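Local coordinates for ripening-associated protein (Musa acuminata, PDB 4PIT) that binds mannose-containing glycans such as dimannose in two sugar pockets, as a lectin of the jacalin family, at residues 24-29 / 40-45. The protein carries 1 engineered substitution. Numbering follows the deposited sequence.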
ATOM      1  N   TYR B  24      -6.353  17.262  -8.940  1.00 14.49           N
ATOM      2  CA  TYR B  24      -5.699  18.496  -8.506  1.00 13.94           C
ATOM      3  C   TYR B  24      -4.219  18.349  -8.315  1.00 17.16           C
ATOM      4  O   TYR B  24      -3.720  17.221  -8.179  1.00 17.86           O
ATOM      5  CB  TYR B  24      -6.322  18.917  -7.167  1.00 14.88           C
ATOM      6  CG  TYR B  24      -7.834  18.979  -7.159  1.00 14.94           C
ATOM      7  CD1 TYR B  24      -8.534  19.610  -8.189  1.00 16.45           C
ATOM      8  CD2 TYR B  24      -8.562  18.479  -6.093  1.00 15.91           C
ATOM      9  CE1 TYR B  24      -9.930  19.661  -8.187  1.00 17.27           C
ATOM     10  CE2 TYR B  24      -9.953  18.568  -6.059  1.00 15.68           C
ATOM     11  CZ  TYR B  24     -10.632  19.145  -7.114  1.00 16.74           C
ATOM     12  OH  TYR B  24     -12.009  19.181  -7.076  1.00 17.50           O
ATOM     13  N   ARG B  25      -3.512  19.500  -8.308  1.00 12.84           N
ATOM     14  CA  ARG B  25      -2.078  19.481  -8.057  1.00 12.81           C
ATOM     15  C   ARG B  25      -1.847  19.779  -6.574  1.00 12.81           C
ATOM     16  O   ARG B  25      -2.033  20.915  -6.134  1.00 11.25           O
ATOM     17  CB  ARG B  25      -1.340  20.492  -8.923  1.00 12.29           C
ATOM     18  CG  ARG B  25       0.155  20.428  -8.636  1.00 17.87           C
ATOM     19  CD  ARG B  25       0.916  21.488  -9.381  1.00 21.25           C
ATOM     20  NE  ARG B  25       2.339  21.392  -9.083  1.00 26.90           N
ATOM     21  CZ  ARG B  25       3.275  22.102  -9.706  1.00 47.48           C
ATOM     22  NH1 ARG B  25       2.938  22.970 -10.656  1.00 37.00           N
ATOM     23  NH2 ARG B  25       4.552  21.959  -9.380  1.00 34.60           N
ATOM     24  N   ILE B  26      -1.411  18.778  -5.817  1.00 12.26           N
ATOM     25  CA  ILE B  26      -1.125  18.987  -4.391  1.00 11.43           C
ATOM     26  C   ILE B  26       0.085  19.886  -4.286  1.00 14.90           C
ATOM     27  O   ILE B  26       1.126  19.559  -4.895  1.00 15.38           O
ATOM     28  CB  ILE B  26      -0.873  17.657  -3.657  1.00 13.57           C
ATOM     29  CG1 ILE B  26      -2.115  16.763  -3.646  1.00 13.34           C
ATOM     30  CG2 ILE B  26      -0.363  17.884  -2.230  1.00 13.58           C
ATOM     31  CD1 ILE B  26      -1.689  15.253  -3.481  1.00 19.27           C
ATOM     32  N   ILE B  27      -0.013  20.975  -3.490  1.00 11.48           N
ATOM     33  CA  ILE B  27       1.176  21.823  -3.293  1.00 11.97           C
ATOM     34  C   ILE B  27       1.680  21.738  -1.850  1.00 14.54           C
ATOM     35  O   ILE B  27       2.873  21.936  -1.636  1.00 13.62           O
ATOM     36  CB  ILE B  27       0.969  23.261  -3.772  1.00 16.08           C
ATOM     37  CG1 ILE B  27      -0.126  23.990  -3.014  1.00 16.01           C
ATOM     38  CG2 ILE B  27       0.731  23.286  -5.308  1.00 17.49           C
ATOM     39  CD1 ILE B  27      -0.061  25.599  -3.214  1.00 19.68           C
ATOM     40  N   SER B  28       0.808  21.442  -0.861  1.00 10.69           N
ATOM     41  CA  SER B  28       1.277  21.263   0.505  1.00 10.38           C
ATOM     42  C   SER B  28       0.270  20.453   1.300  1.00 11.72           C
ATOM     43  O   SER B  28      -0.919  20.370   0.948  1.00 11.48           O
ATOM     44  CB  SER B  28       1.584  22.581   1.202  1.00 14.56           C
ATOM     45  OG  SER B  28       0.421  23.362   1.375  1.00 18.90           O
ATOM     46  N   VAL B  29       0.789  19.783   2.334  1.00 10.65           N
ATOM     47  CA  VAL B  29       0.000  19.000   3.258  1.00  9.73           C
ATOM     48  C   VAL B  29       0.370  19.477   4.652  1.00 13.25           C
ATOM     49  O   VAL B  29       1.547  19.475   4.986  1.00 14.16           O
ATOM     50  CB  VAL B  29       0.251  17.477   3.064  1.00 14.00           C
ATOM     51  CG1 VAL B  29      -0.450  16.648   4.142  1.00 14.90           C
ATOM     52  CG2 VAL B  29      -0.202  17.012   1.664  1.00 14.91           C
ATOM     53  N   VAL B  40      -5.869  16.847   8.780  0.50  9.32           N
ATOM     54  CA  VAL B  40      -4.928  17.264   7.732  0.50  9.44           C
ATOM     55  C   VAL B  40      -5.548  18.354   6.866  0.50 11.76           C
ATOM     56  O   VAL B  40      -6.706  18.209   6.470  0.50 10.75           O
ATOM     57  CB  VAL B  40      -4.497  16.069   6.822  0.50 12.35           C
ATOM     58  CG1 VAL B  40      -3.439  16.485   5.813  0.50 11.23           C
ATOM     59  CG2 VAL B  40      -3.998  14.873   7.613  0.50 13.28           C
ATOM     60  N   ASP B  41      -4.743  19.391   6.489  1.00  9.93           N
ATOM     61  CA  ASP B  41      -5.138  20.391   5.512  1.00  9.71           C
ATOM     62  C   ASP B  41      -4.449  19.979   4.234  1.00 14.69           C
ATOM     63  O   ASP B  41      -3.239  19.743   4.266  1.00 15.47           O
ATOM     64  CB  ASP B  41      -4.712  21.815   5.858  1.00 10.97           C
ATOM     65  CG  ASP B  41      -5.507  22.544   6.895  1.00 14.20           C
ATOM     66  OD1 ASP B  41      -6.605  22.062   7.253  1.00 13.53           O
ATOM     67  OD2 ASP B  41      -5.062  23.621   7.319  1.00 18.43           O
ATOM     68  N   VAL B  42      -5.164  19.892   3.128  1.00  9.65           N
ATOM     69  CA  VAL B  42      -4.519  19.635   1.854  1.00  8.92           C
ATOM     70  C   VAL B  42      -4.715  20.869   1.036  1.00 11.37           C
ATOM     71  O   VAL B  42      -5.864  21.322   0.873  1.00 10.93           O
ATOM     72  CB  VAL B  42      -5.041  18.379   1.108  1.00  9.92           C
ATOM     73  CG1 VAL B  42      -4.318  18.161  -0.220  1.00 10.18           C
ATOM     74  CG2 VAL B  42      -4.977  17.115   1.999  1.00 10.05           C
ATOM     75  N   THR B  43      -3.605  21.457   0.550  1.00  9.77           N
ATOM     76  CA  THR B  43      -3.676  22.661  -0.291  1.00 10.35           C
ATOM     77  C   THR B  43      -3.277  22.266  -1.684  1.00 11.83           C
ATOM     78  O   THR B  43      -2.252  21.597  -1.872  1.00 10.96           O
ATOM     79  CB  THR B  43      -2.802  23.799   0.286  1.00 13.87           C
ATOM     80  OG1 THR B  43      -3.251  24.121   1.615  1.00 11.77           O
ATOM     81  CG2 THR B  43      -2.880  25.092  -0.563  1.00 13.27           C
ATOM     82  N   PHE B  44      -4.087  22.675  -2.663  1.00 10.33           N
ATOM     83  CA  PHE B  44      -3.835  22.288  -4.032  1.00 10.39           C
ATOM     84  C   PHE B  44      -4.172  23.414  -4.984  1.00 13.34           C
ATOM     85  O   PHE B  44      -4.858  24.372  -4.598  1.00 12.83           O
ATOM     86  CB  PHE B  44      -4.678  21.043  -4.372  1.00 12.04           C
ATOM     87  CG  PHE B  44      -6.169  21.242  -4.212  1.00 13.89           C
ATOM     88  CD1 PHE B  44      -6.928  21.795  -5.243  1.00 16.21           C
ATOM     89  CD2 PHE B  44      -6.809  20.878  -3.032  1.00 16.68           C
ATOM     90  CE1 PHE B  44      -8.308  22.011  -5.085  1.00 17.88           C
ATOM     91  CE2 PHE B  44      -8.191  21.073  -2.890  1.00 20.10           C
ATOM     92  CZ  PHE B  44      -8.921  21.614  -3.922  1.00 17.39           C
ATOM     93  N   THR B  45      -3.676  23.311  -6.216  1.00 11.99           N
ATOM     94  CA  THR B  45      -4.001  24.264  -7.267  1.00 12.13           C
ATOM     95  C   THR B  45      -4.731  23.534  -8.373  1.00 15.28           C
ATOM     96  O   THR B  45      -4.532  22.329  -8.612  1.00 14.95           O
ATOM     97  CB  THR B  45      -2.754  24.997  -7.799  1.00 17.04           C
ATOM     98  OG1 THR B  45      -1.884  24.031  -8.375  1.00 18.79           O
ATOM     99  CG2 THR B  45      -2.014  25.805  -6.717  1.00 20.24           C
TER
HETATM  100  O   HOH W   1      -2.136  22.793   3.593  1.00 24.50           O
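Thr43 O takes two backbone donors at once, Ile27 N at 2.8 Å and Ser28 N at 3.2 Å, the signature of a classic beta bulge in the hairpin of strands 25-33 and 37-46. This antiparallel pair forms the middle of one of the three four-stranded sheets of the jacalin-type beta-prism fold. Before the bulge, Arg25 and Thr45 make a hydrogen-bonded pair, exchanging bonds in both directions; beyond it, Thr43 N returns a nearly straight bond to Ser28 O. The extra residue, Ile27, has its CG1 between backbone N and carbonyl carbon (chi1 62°), which sets that branch 3.4 Å from Thr43 O and within contact of the Thr43 methyl, while its CG2 meets CG2 of Thr45.

Where the strand begins, the Tyr24 and Phe44 rings stack face to face, offset, with centroids 4.2 Å apart and planes 8° from parallel. Phe44 CE1 sits over the centre of the tyrosine ring, and Tyr24 CD2 over that of the phenylalanine. Tyr46 adds an edge-to-face contact to Tyr24. Ile26, Val29 and Val42 share the face that packs on Phe124 of strand 118-128. On the other face, a water bonds to Thr43 OG1 at 2.6 Å and weakly to Ser28 OG and Asp41 O; Thr43 OG1 also hydrogen-bonds Thr52 OG1 of strand 49-56. At the far end, Val29 CA makes a CA-H...O contact with Asp41 O at 3.5 Å.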